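Local atomic coordinates of oligopeptide ABC transporter OppAIV (Borrelia burgdorferi B31, PDB entry 4GL8), a protein that probably binds oligopeptides outside the inner membrane and delivers them to an ABC transporter for uptake. Residues D433-L438 against I463-E468; V129-S134 against L174-H179; S439-E444 against D489-F494; T330-A333 against D339-Y342. One frame throughout, in Å; residues are numbered along the deposited sequence.

In the fold
Interactions 1, 3 and 4 form one group: their centres lie 14 to 15 Å apart, each pair touches, and all three pack against helix 471-489 or the residues that follow it. Along the chain interaction 2 closes first, then interaction 4; the segments of interactions 1 and 3 alternate, since 433-438 runs directly into 439-444 and 463-468 precedes 489-494. Interaction 2, beside the antiparallel sheet of strands 65-67, 74-84 and 90-95, lies about 13 Å from interaction 1 between centres and touches interaction 3 where Asn-130 meets Glu-444. Its His-179 packs on the bound peptide, consistent with a peptide-binding role, whereas the other three contacts are packing around helix 471-489.

Interaction 1. Residues D433-L438 against I463-E468; sequences DPMTFL and IKSDNE
Met-435 reaches across to Ser-465 with its terminal methyl alone. CE lies 3.2 Å from Ser-465 OG, while Met-435 SD stays 4.8 Å from that same oxygen, so the methyl comes in end-on with the sulfur behind it. The SD-CE bond points nearly straight at OG, the angle SD-CE-OG being about 154°. Asp-466, one residue on, adds a looser touch: its OD1 is 4.3 Å from Met-435 CE. The torsions account for this approach. Met-435 CG stands anti to its own backbone N (chi1 -172°), and bends at the next two torsions turn the methyl toward the other helix.

The strongest polar partner of Ser-465 OG is Leu-462 O, about one turn back in helix 456-466, to which it is hydrogen-bonded. The contact therefore sets an apolar methyl against an oxygen whose polar partner lies in its own helix, and it joins the short helix 435-438 to the last turn of helix 456-466. The nearest CA pair, Met-435 and Ser-465, is 9.1 Å apart, a spacing spanned by the long methionine. Leu-478 of helix 471-489 packs on both Met-435 and Ser-465, bringing a third helix to the same place.

At the other end of Met-435, its backbone N donates to Asp-433 OD2 at 2.8 Å, a capping bond with an N-H...O angle of 163°. The donor meets the anti side of the carboxylate, somewhat out of its plane. That same OD2 forms a salt bridge with Arg-474, which ties the approach to the short helix to helix 471-489.

Interaction 2. Residues V129-S134 against L174-H179; sequences VNMIKS and LDMLVH
A type I beta turn from Met-176 to His-179, at the C-terminal side of helix 173-176, sets both of its end residues against Met-131 of helix 129-135. The turn is closed by the backbone bond from His-179 N to Met-176 O at 3.1 Å, and this brings the two side chains close enough to share one partner.

Met-131 meets them with different atoms. Its CG lies 3.6 Å from Met-176 CE, an apolar contact in which the two methionine chains run antiparallel alongside each other. Farther out, Met-131 SD comes to 3.6 Å from His-179 ND1 and 4.0 Å from His-179 CE1. Measured to the ring centroid, the sulfur is 4.2 Å away and 43° off the normal, an oblique sulfur-aromatic contact. Met-131 runs extended as far as its sulfur, with CG anti to the backbone N (chi1 178°), and then bends at chi3 (-67°). Met-176 is extended throughout, which carries its methyl to CG of Met-131.

This pairing borders the ligand site: His-179 also packs on a modified side chain of the bound peptide and meets Phe-128 edge-to-face. Behind the turn, Leu-174 and Val-178 rest on strands of the antiparallel sheet 65-67, 74-84 and 90-95, so helix 173-176 is wedged between that sheet and helix 129-135. Asp-175 forms a salt bridge with Arg-519 and accepts a hydrogen bond from Ala-432 N.

Interaction 3. Residues S439-E444 against D489-F494; sequences SIFQTE and DFPAVF
Phe-441 buries the most surface here, and its ring tip is wedged among Pro-491, Ala-492 and Phe-494. The closest approach is between Phe-441 CZ and Phe-494 CZ, 3.4 Å apart. The two side chains come from opposite directions; their ring centroids are 5.4 Å apart and the planes make 56°, an oblique pairing of the rings. Phe-441 CZ and CE2 approach the rim of the Phe-494 ring, close to that ring's plane. Ala-492 CB instead sits over one face of Phe-494, 4.0 Å above the plane of that ring and toward its rim, while meeting the edge of Phe-441 at 4.2 Å from CZ.

Pro-491 crosses Phe-441 at about a right angle, and its CG lies 3.7 Å from Phe-441 CE1. With CG anti to the carbonyl carbon (chi1 -68°), Phe-441 sends its ring out from the loop after helix 435-438 to reach the point where helix 471-489 gives way to strand 492-504. That exit passes through Phe-490, which has a positive phi of 44° and turns the chain from helix toward strand. Ile-485 of helix 471-489 packs on both Phe-441 and Pro-491, while Phe-290 of strand 287-293 meets Phe-494 and Ala-492.

Interaction 4. Residues T330-A333 against D339-Y342; sequences TRRA and DYSY
The guanidinium of Arg-332 lies flat on the ring of Tyr-342, with the two planes 14° apart and the centres 4.1 Å apart. Tyr-342 CE1 sits over the middle of the guanidinium, 3.5 Å above its plane, whereas Arg-332 NH1 falls toward the rim of the phenol ring. Tyr-340 is turned quite differently. Its ring plane stands 85° from the guanidinium, and its CE2 is 3.6 Å from Arg-332 NH2. One tyrosine ring is thus nearly parallel to the guanidinium and the other nearly perpendicular. Tyr-340 CE2 also lies at the edge of the Tyr-342 ring, in its plane.

The stack is a cation-pi arrangement in which the arginine chain, bent at chi2 and chi3, brings CD, the last carbon before the guanidinium, to 3.3 Å from Tyr-342 OH. Tyr-342 has its CG between the backbone N and the carbonyl carbon (chi1 68°), which keeps the ring over the guanidinium. The polar ends find partners elsewhere. Arg-332 NE forms a salt bridge with Glu-482 OE1 and NH1 one with Asp-336, and NH2 bonds to Thr-334. Glu-482 OE2 takes the hydroxyls of both Tyr-340 and Tyr-342, so one carboxylate fixes the arginine and both rings.

At the base of the arginine, Thr-330 OG1 accepts from Arg-332 N at 3.0 Å, an ST turn. Both segments belong to the loop between strand 328-329 and helix 351-361, which packs against helix 471-489: Tyr-340 packs on Gln-475, Leu-478 and Lys-479 there, while Ala-333 rests on Ile-486 of that helix and on Phe-494 of strand 492-504.

Interaction 1. Residues D433-L438 against I463-E468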
loop_
_atom_site.group_PDB
_atom_site.type_symbol
_atom_site.label_atom_id
_atom_site.label_comp_id
_atom_site.label_asym_id
_atom_site.label_seq_id
_atom_site.Cartn_x
_atom_site.Cartn_y
_atom_site.Cartn_z
ATOM N N ASP A 433 5.804 2.726 10.689
ATOM C CA ASP A 433 5.191 2.907 12.021
ATOM C C ASP A 433 3.831 2.205 12.019
ATOM O O ASP A 433 3.112 2.269 11.028
ATOM C CB ASP A 433 5.060 4.397 12.347
ATOM C CG ASP A 433 4.445 4.653 13.719
ATOM O OD1 ASP A 433 5.217 4.880 14.671
ATOM O OD2 ASP A 433 3.186 4.624 13.846
ATOM N N PRO A 434 3.478 1.513 13.106
ATOM C CA PRO A 434 2.199 0.833 13.148
ATOM C C PRO A 434 0.974 1.715 12.796
ATOM O O PRO A 434 -0.056 1.180 12.401
ATOM C CB PRO A 434 2.124 0.358 14.593
ATOM C CG PRO A 434 3.010 1.302 15.337
ATOM C CD PRO A 434 4.155 1.451 14.408
ATOM N N MET A 435 1.074 3.033 12.901
ATOM C CA MET A 435 -0.068 3.882 12.560
ATOM C C MET A 435 -0.576 3.726 11.116
ATOM O O MET A 435 -1.766 3.963 10.867
ATOM C CB MET A 435 0.202 5.359 12.867
ATOM C CG MET A 435 -0.998 6.302 12.718
ATOM S SD MET A 435 -2.481 5.972 13.739
ATOM C CE MET A 435 -1.809 6.133 15.362
ATOM N N THR A 436 0.289 3.331 10.175
ATOM C CA THR A 436 -0.149 3.193 8.799
ATOM C C THR A 436 -1.239 2.121 8.734
ATOM O O THR A 436 -2.219 2.268 8.008
ATOM C CB THR A 436 0.995 2.887 7.810
ATOM O OG1 THR A 436 0.454 2.871 6.483
ATOM C CG2 THR A 436 1.611 1.559 8.085
ATOM N N PHE A 437 -1.106 1.084 9.550
ATOM C CA PHE A 437 -2.169 0.073 9.674
ATOM C C PHE A 437 -3.353 0.457 10.554
ATOM O O PHE A 437 -4.509 0.200 10.213
ATOM C CB PHE A 437 -1.553 -1.198 10.199
ATOM C CG PHE A 437 -0.670 -1.856 9.211
ATOM C CD1 PHE A 437 0.686 -1.555 9.160
ATOM C CD2 PHE A 437 -1.209 -2.737 8.276
ATOM C CE1 PHE A 437 1.478 -2.131 8.198
ATOM C CE2 PHE A 437 -0.395 -3.343 7.333
ATOM C CZ PHE A 437 0.938 -3.040 7.291
ATOM N N LEU A 438 -3.090 1.033 11.713
ATOM C CA LEU A 438 -4.182 1.308 12.644
ATOM C C LEU A 438 -5.067 2.446 12.129
ATOM O O LEU A 438 -6.270 2.496 12.391
ATOM C CB LEU A 438 -3.619 1.625 14.015
ATOM C CG LEU A 438 -2.855 0.449 14.607
ATOM C CD1 LEU A 438 -2.233 0.900 15.913
ATOM C CD2 LEU A 438 -3.792 -0.738 14.809
ATOM N N ILE A 463 -6.055 9.526 18.297
ATOM C CA ILE A 463 -5.803 10.962 18.507
ATOM C C ILE A 463 -4.802 11.102 19.637
ATOM O O ILE A 463 -3.846 11.848 19.531
ATOM C CB ILE A 463 -7.078 11.772 18.884
ATOM C CG1 ILE A 463 -8.174 11.690 17.798
ATOM C CG2 ILE A 463 -6.770 13.263 19.113
ATOM C CD1 ILE A 463 -7.695 12.101 16.439
ATOM N N LYS A 464 -5.017 10.367 20.718
ATOM C CA LYS A 464 -4.100 10.418 21.876
ATOM C C LYS A 464 -2.664 10.050 21.519
ATOM O O LYS A 464 -1.697 10.720 21.911
ATOM C CB LYS A 464 -4.576 9.473 22.982
ATOM C CG LYS A 464 -5.337 10.146 24.105
ATOM C CD LYS A 464 -5.617 9.172 25.261
ATOM C CE LYS A 464 -4.326 8.799 25.940
ATOM N NZ LYS A 464 -4.426 8.798 27.436
ATOM N N SER A 465 -2.527 8.959 20.782
ATOM C CA SER A 465 -1.211 8.572 20.321
ATOM C C SER A 465 -0.512 9.672 19.479
ATOM O O SER A 465 0.701 9.815 19.594
ATOM C CB SER A 465 -1.256 7.225 19.604
ATOM O OG SER A 465 -1.686 7.336 18.283
ATOM N N ASP A 466 -1.256 10.459 18.696
ATOM C CA ASP A 466 -0.648 11.509 17.896
ATOM C C ASP A 466 -0.073 12.581 18.780
ATOM O O ASP A 466 0.900 13.237 18.404
ATOM C CB ASP A 466 -1.636 12.183 16.931
ATOM C CG ASP A 466 -2.086 11.283 15.809
ATOM O OD1 ASP A 466 -1.316 10.381 15.404
ATOM O OD2 ASP A 466 -3.225 11.503 15.310
ATOM N N ASN A 467 -0.665 12.760 19.955
ATOM C CA ASN A 467 -0.216 13.789 20.901
ATOM C C ASN A 467 0.732 13.315 22.034
ATOM O O ASN A 467 1.034 14.071 22.976
ATOM C CB ASN A 467 -1.468 14.462 21.486
ATOM C CG ASN A 467 -2.275 15.222 20.426
ATOM O OD1 ASN A 467 -3.440 14.945 20.209
ATOM N ND2 ASN A 467 -1.645 16.181 19.766
ATOM N N GLU A 468 1.200 12.080 21.964
ATOM C CA GLU A 468 2.050 11.538 23.029
ATOM C C GLU A 468 3.469 11.388 22.480
ATOM O O GLU A 468 3.721 10.589 21.582
ATOM C CB GLU A 468 1.503 10.207 23.515
ATOM C CG GLU A 468 2.315 9.516 24.595
ATOM C CD GLU A 468 2.621 10.432 25.761
ATOM O OE1 GLU A 468 1.685 10.775 26.551
ATOM O OE2 GLU A 468 3.796 10.832 25.857
#

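Interaction 2. Residues V129-S134 against L174-H179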
loop_
_atom_site.group_PDB
_atom_site.type_symbol
_atom_site.label_atom_id
_atom_site.label_comp_id
_atom_site.label_asym_id
_atom_site.label_seq_id
_atom_site.Cartn_x
_atom_site.Cartn_y
_atom_site.Cartn_z
ATOM N N VAL A 129 -6.108 11.830 0.610
ATOM C CA VAL A 129 -5.974 13.174 1.157
ATOM C C VAL A 129 -5.943 13.221 2.702
ATOM O O VAL A 129 -5.331 14.124 3.280
ATOM C CB VAL A 129 -7.088 14.093 0.600
ATOM C CG1 VAL A 129 -8.444 13.807 1.261
ATOM C CG2 VAL A 129 -6.687 15.552 0.760
ATOM N N ASN A 130 -6.598 12.279 3.370
ATOM C CA ASN A 130 -6.569 12.261 4.855
ATOM C C ASN A 130 -5.194 12.096 5.473
ATOM O O ASN A 130 -4.923 12.605 6.555
ATOM C CB ASN A 130 -7.506 11.203 5.417
ATOM C CG ASN A 130 -8.925 11.681 5.434
ATOM O OD1 ASN A 130 -9.194 12.857 5.162
ATOM N ND2 ASN A 130 -9.835 10.810 5.786
ATOM N N MET A 131 -4.313 11.414 4.762
ATOM C CA MET A 131 -2.924 11.304 5.188
ATOM C C MET A 131 -2.221 12.683 5.252
ATOM O O MET A 131 -1.517 12.982 6.220
ATOM C CB MET A 131 -2.200 10.362 4.258
ATOM C CG MET A 131 -0.730 10.206 4.591
ATOM S SD MET A 131 -0.029 8.805 3.718
ATOM C CE MET A 131 -0.904 7.496 4.527
ATOM N N ILE A 132 -2.443 13.531 4.257
ATOM C CA ILE A 132 -1.916 14.881 4.287
ATOM C C ILE A 132 -2.531 15.734 5.407
ATOM O O ILE A 132 -1.817 16.438 6.094
ATOM C CB ILE A 132 -2.125 15.629 2.955
ATOM C CG1 ILE A 132 -1.596 14.828 1.786
ATOM C CG2 ILE A 132 -1.386 16.957 2.974
ATOM C CD1 ILE A 132 -0.159 14.385 1.994
ATOM N N LYS A 133 -3.853 15.683 5.543
ATOM C CA LYS A 133 -4.596 16.465 6.537
ATOM C C LYS A 133 -4.250 16.119 7.985
ATOM O O LYS A 133 -4.252 16.982 8.856
ATOM C CB LYS A 133 -6.103 16.271 6.334
ATOM C CG LYS A 133 -6.601 16.841 5.013
ATOM C CD LYS A 133 -7.914 16.244 4.515
ATOM C CE LYS A 133 -9.045 16.398 5.497
ATOM N NZ LYS A 133 -10.190 15.541 5.101
ATOM N N SER A 134 -3.954 14.863 8.246
ATOM C CA SER A 134 -3.610 14.443 9.594
ATOM C C SER A 134 -2.181 14.843 9.988
ATOM O O SER A 134 -1.863 14.819 11.152
ATOM C CB SER A 134 -3.816 12.921 9.771
ATOM O OG SER A 134 -2.848 12.177 9.040
ATOM N N LEU A 174 9.508 11.812 7.970
ATOM C CA LEU A 174 10.456 11.677 6.864
ATOM C C LEU A 174 10.181 10.420 6.005
ATOM O O LEU A 174 10.192 10.470 4.776
ATOM C CB LEU A 174 11.916 11.696 7.365
ATOM C CG LEU A 174 12.369 12.959 8.113
ATOM C CD1 LEU A 174 13.716 12.801 8.814
ATOM C CD2 LEU A 174 12.434 14.135 7.143
ATOM N N ASP A 175 9.912 9.295 6.644
ATOM C CA ASP A 175 9.734 8.056 5.900
ATOM C C ASP A 175 8.434 8.116 5.067
ATOM O O ASP A 175 8.323 7.541 3.996
ATOM C CB ASP A 175 9.732 6.877 6.868
ATOM C CG ASP A 175 9.825 5.580 6.158
ATOM O OD1 ASP A 175 10.850 5.344 5.494
ATOM O OD2 ASP A 175 8.863 4.809 6.236
ATOM N N MET A 176 7.505 8.905 5.572
ATOM C CA MET A 176 6.206 9.183 4.993
ATOM C C MET A 176 6.308 9.944 3.664
ATOM O O MET A 176 5.481 9.763 2.761
ATOM C CB MET A 176 5.475 10.013 6.055
ATOM C CG MET A 176 4.016 10.239 5.922
ATOM S SD MET A 176 3.429 10.780 7.562
ATOM C CE MET A 176 1.741 10.302 7.270
ATOM N N LEU A 177 7.323 10.794 3.532
ATOM C CA LEU A 177 7.524 11.575 2.328
ATOM C C LEU A 177 7.822 10.759 1.072
ATOM O O LEU A 177 7.749 11.304 -0.053
ATOM C CB LEU A 177 8.600 12.635 2.529
ATOM C CG LEU A 177 8.241 13.789 3.433
ATOM C CD1 LEU A 177 9.490 14.644 3.718
ATOM C CD2 LEU A 177 7.124 14.640 2.824
ATOM N N VAL A 178 8.183 9.488 1.254
ATOM C CA VAL A 178 8.493 8.594 0.170
ATOM C C VAL A 178 7.202 8.062 -0.447
ATOM O O VAL A 178 7.190 7.681 -1.589
ATOM C CB VAL A 178 9.415 7.440 0.672
ATOM C CG1 VAL A 178 9.721 6.436 -0.429
ATOM C CG2 VAL A 178 10.704 8.043 1.205
ATOM N N HIS A 179 6.105 8.042 0.310
ATOM C CA HIS A 179 4.821 7.612 -0.178
ATOM C C HIS A 179 4.298 8.556 -1.279
ATOM O O HIS A 179 4.467 9.763 -1.205
ATOM C CB HIS A 179 3.848 7.570 0.979
ATOM C CG HIS A 179 2.518 6.978 0.631
ATOM N ND1 HIS A 179 1.362 7.728 0.565
ATOM C CD2 HIS A 179 2.156 5.708 0.352
ATOM C CE1 HIS A 179 0.347 6.948 0.248
ATOM N NE2 HIS A 179 0.803 5.715 0.119
#

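Interaction 3. Residues S439-E444 against D489-F494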
loop_
_atom_site.group_PDB
_atom_site.type_symbol
_atom_site.label_atom_id
_atom_site.label_comp_id
_atom_site.label_asym_id
_atom_site.label_seq_id
_atom_site.Cartn_x
_atom_site.Cartn_y
_atom_site.Cartn_z
ATOM N N SER A 439 -4.479 3.308 11.324
ATOM C CA SER A 439 -5.192 4.406 10.718
ATOM C C SER A 439 -6.380 4.028 9.807
ATOM O O SER A 439 -7.328 4.800 9.697
ATOM C CB SER A 439 -4.211 5.217 9.876
ATOM O OG SER A 439 -4.796 6.466 9.659
ATOM N N ILE A 440 -6.306 2.879 9.118
ATOM C CA ILE A 440 -7.359 2.492 8.176
ATOM C C ILE A 440 -8.645 2.069 8.846
ATOM O O ILE A 440 -9.699 2.047 8.224
ATOM C CB ILE A 440 -6.892 1.443 7.151
ATOM C CG1 ILE A 440 -6.550 0.116 7.843
ATOM C CG2 ILE A 440 -5.698 2.023 6.401
ATOM C CD1 ILE A 440 -6.274 -1.040 6.906
ATOM N N PHE A 441 -8.566 1.784 10.132
ATOM C CA PHE A 441 -9.755 1.516 10.945
ATOM C C PHE A 441 -10.312 2.750 11.692
ATOM O O PHE A 441 -11.334 2.624 12.379
ATOM C CB PHE A 441 -9.455 0.342 11.900
ATOM C CG PHE A 441 -9.273 -0.979 11.176
ATOM C CD1 PHE A 441 -10.355 -1.766 10.867
ATOM C CD2 PHE A 441 -8.030 -1.403 10.793
ATOM C CE1 PHE A 441 -10.196 -2.964 10.211
ATOM C CE2 PHE A 441 -7.861 -2.590 10.124
ATOM C CZ PHE A 441 -8.956 -3.360 9.811
ATOM N N GLN A 442 -9.689 3.929 11.551
ATOM C CA GLN A 442 -10.320 5.154 12.052
ATOM C C GLN A 442 -11.562 5.411 11.227
ATOM O O GLN A 442 -11.544 5.217 10.024
ATOM C CB GLN A 442 -9.456 6.403 11.896
ATOM C CG GLN A 442 -8.206 6.463 12.719
ATOM C CD GLN A 442 -7.308 7.664 12.365
ATOM O OE1 GLN A 442 -6.095 7.524 12.193
ATOM N NE2 GLN A 442 -7.908 8.828 12.228
ATOM N N THR A 443 -12.615 5.900 11.865
ATOM C CA THR A 443 -13.931 6.065 11.230
ATOM C C THR A 443 -13.842 6.647 9.834
ATOM O O THR A 443 -14.459 6.151 8.907
ATOM C CB THR A 443 -14.849 6.961 12.114
ATOM O OG1 THR A 443 -15.095 6.278 13.355
ATOM C CG2 THR A 443 -16.209 7.272 11.405
ATOM N N GLU A 444 -13.053 7.697 9.682
ATOM C CA GLU A 444 -13.022 8.445 8.420
ATOM C C GLU A 444 -12.270 7.748 7.298
ATOM O O GLU A 444 -12.366 8.196 6.169
ATOM C CB GLU A 444 -12.456 9.867 8.628
ATOM C CG GLU A 444 -11.117 9.932 9.373
ATOM C CD GLU A 444 -11.237 9.736 10.894
ATOM O OE1 GLU A 444 -12.373 9.677 11.426
ATOM O OE2 GLU A 444 -10.194 9.640 11.577
ATOM N N ASP A 489 -13.948 -5.959 18.713
ATOM C CA ASP A 489 -14.902 -5.598 17.663
ATOM C C ASP A 489 -14.815 -6.470 16.403
ATOM O O ASP A 489 -15.810 -6.590 15.713
ATOM C CB ASP A 489 -14.790 -4.117 17.280
ATOM C CG ASP A 489 -15.390 -3.172 18.335
ATOM O OD1 ASP A 489 -15.900 -3.653 19.368
ATOM O OD2 ASP A 489 -15.335 -1.935 18.119
ATOM N N PHE A 490 -13.652 -7.056 16.107
ATOM C CA PHE A 490 -13.473 -7.849 14.901
ATOM C C PHE A 490 -14.075 -7.186 13.637
ATOM O O PHE A 490 -14.898 -7.797 12.950
ATOM C CB PHE A 490 -14.083 -9.250 15.083
ATOM C CG PHE A 490 -13.399 -10.087 16.135
ATOM C CD1 PHE A 490 -12.396 -10.990 15.783
ATOM C CD2 PHE A 490 -13.735 -9.957 17.469
ATOM C CE1 PHE A 490 -11.751 -11.757 16.745
ATOM C CE2 PHE A 490 -13.094 -10.716 18.437
ATOM C CZ PHE A 490 -12.090 -11.624 18.071
ATOM N N PRO A 491 -13.683 -5.941 13.331
ATOM C CA PRO A 491 -14.149 -5.364 12.072
ATOM C C PRO A 491 -13.697 -6.129 10.839
ATOM O O PRO A 491 -14.327 -6.051 9.780
ATOM C CB PRO A 491 -13.510 -3.952 12.055
ATOM C CG PRO A 491 -12.346 -4.042 12.959
ATOM C CD PRO A 491 -12.737 -5.051 14.027
ATOM N N ALA A 492 -12.596 -6.857 10.967
ATOM C CA ALA A 492 -12.115 -7.674 9.895
ATOM C C ALA A 492 -11.649 -9.030 10.443
ATOM O O ALA A 492 -11.425 -9.213 11.639
ATOM C CB ALA A 492 -10.978 -6.949 9.186
ATOM N N VAL A 493 -11.539 -9.978 9.534
ATOM C CA VAL A 493 -10.913 -11.257 9.787
ATOM C C VAL A 493 -9.445 -11.102 9.423
ATOM O O VAL A 493 -9.083 -11.115 8.265
ATOM C CB VAL A 493 -11.591 -12.346 8.957
ATOM C CG1 VAL A 493 -10.939 -13.691 9.192
ATOM C CG2 VAL A 493 -13.072 -12.382 9.298
ATOM N N PHE A 494 -8.611 -10.880 10.426
ATOM C CA PHE A 494 -7.182 -10.716 10.223
ATOM C C PHE A 494 -6.543 -12.094 10.093
ATOM O O PHE A 494 -6.779 -12.987 10.923
ATOM C CB PHE A 494 -6.567 -9.945 11.393
ATOM C CG PHE A 494 -7.114 -8.558 11.546
ATOM C CD1 PHE A 494 -6.660 -7.538 10.745
ATOM C CD2 PHE A 494 -8.097 -8.279 12.481
ATOM C CE1 PHE A 494 -7.174 -6.253 10.885
ATOM C CE2 PHE A 494 -8.604 -7.003 12.639
ATOM C CZ PHE A 494 -8.162 -5.987 11.827
#

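Interaction 4. Residues T330-A333 against D339-Y342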
loop_
_atom_site.group_PDB
_atom_site.type_symbol
_atom_site.label_atom_id
_atom_site.label_comp_id
_atom_site.label_asym_id
_atom_site.label_seq_id
_atom_site.Cartn_x
_atom_site.Cartn_y
_atom_site.Cartn_z
ATOM N N THR A 330 -1.613 -14.900 11.976
ATOM C CA THR A 330 -1.793 -13.922 13.063
ATOM C C THR A 330 -3.250 -13.449 13.257
ATOM O O THR A 330 -4.059 -13.471 12.340
ATOM C CB THR A 330 -0.876 -12.672 12.903
ATOM O OG1 THR A 330 -0.747 -12.002 14.151
ATOM C CG2 THR A 330 -1.454 -11.674 11.915
ATOM N N ARG A 331 -3.553 -13.029 14.479
ATOM C CA ARG A 331 -4.776 -12.331 14.796
ATOM C C ARG A 331 -4.521 -10.822 14.826
ATOM O O ARG A 331 -5.463 -10.031 14.976
ATOM C CB ARG A 331 -5.288 -12.802 16.137
ATOM C CG ARG A 331 -5.844 -14.214 16.108
ATOM C CD ARG A 331 -7.321 -14.186 15.777
ATOM N NE ARG A 331 -8.038 -13.299 16.685
ATOM C CZ ARG A 331 -8.326 -13.591 17.959
ATOM N NH1 ARG A 331 -8.011 -14.759 18.483
ATOM N NH2 ARG A 331 -8.958 -12.697 18.704
ATOM N N ARG A 332 -3.245 -10.439 14.676
ATOM C CA ARG A 332 -2.824 -9.041 14.702
ATOM C C ARG A 332 -3.225 -8.273 13.462
ATOM O O ARG A 332 -3.353 -8.833 12.366
ATOM C CB ARG A 332 -1.295 -8.901 14.875
ATOM C CG ARG A 332 -0.728 -9.362 16.233
ATOM C CD ARG A 332 -0.674 -8.262 17.286
ATOM N NE ARG A 332 0.068 -7.126 16.764
ATOM C CZ ARG A 332 1.393 -6.981 16.776
ATOM N NH1 ARG A 332 2.189 -7.857 17.372
ATOM N NH2 ARG A 332 1.931 -5.909 16.215
ATOM N N ALA A 333 -3.390 -6.966 13.661
ATOM C CA ALA A 333 -3.708 -6.016 12.589
ATOM C C ALA A 333 -2.477 -5.283 12.036
ATOM O O ALA A 333 -2.545 -4.639 10.997
ATOM C CB ALA A 333 -4.710 -5.003 13.122
ATOM N N ASP A 339 9.861 -0.246 17.682
ATOM C CA ASP A 339 9.196 0.351 18.826
ATOM C C ASP A 339 7.769 -0.167 19.058
ATOM O O ASP A 339 7.085 0.340 19.908
ATOM C CB ASP A 339 9.157 1.872 18.649
ATOM C CG ASP A 339 10.520 2.550 18.936
ATOM O OD1 ASP A 339 11.348 2.003 19.730
ATOM O OD2 ASP A 339 10.734 3.656 18.364
ATOM N N TYR A 340 7.333 -1.185 18.331
ATOM C CA TYR A 340 5.981 -1.719 18.471
ATOM C C TYR A 340 5.962 -3.219 18.203
ATOM O O TYR A 340 5.697 -3.680 17.106
ATOM C CB TYR A 340 5.010 -0.984 17.537
ATOM C CG TYR A 340 3.561 -1.300 17.822
ATOM C CD1 TYR A 340 2.923 -0.730 18.907
ATOM C CD2 TYR A 340 2.835 -2.188 17.016
ATOM C CE1 TYR A 340 1.611 -1.021 19.209
ATOM C CE2 TYR A 340 1.510 -2.495 17.315
ATOM C CZ TYR A 340 0.909 -1.889 18.411
ATOM O OH TYR A 340 -0.383 -2.147 18.740
ATOM N N SER A 341 6.269 -3.993 19.220
ATOM C CA SER A 341 6.359 -5.430 19.073
ATOM C C SER A 341 6.029 -6.101 20.372
ATOM O O SER A 341 6.350 -5.608 21.439
ATOM C CB SER A 341 7.763 -5.833 18.641
ATOM O OG SER A 341 8.712 -5.094 19.377
ATOM N N TYR A 342 5.373 -7.243 20.255
ATOM C CA TYR A 342 4.844 -7.969 21.395
ATOM C C TYR A 342 4.187 -9.250 20.875
ATOM O O TYR A 342 3.917 -9.401 19.678
ATOM C CB TYR A 342 3.844 -7.108 22.197
ATOM C CG TYR A 342 2.530 -6.785 21.479
ATOM C CD1 TYR A 342 2.439 -5.771 20.537
ATOM C CD2 TYR A 342 1.373 -7.495 21.779
ATOM C CE1 TYR A 342 1.216 -5.476 19.914
ATOM C CE2 TYR A 342 0.168 -7.214 21.178
ATOM C CZ TYR A 342 0.081 -6.212 20.242
ATOM O OH TYR A 342 -1.156 -5.984 19.664
#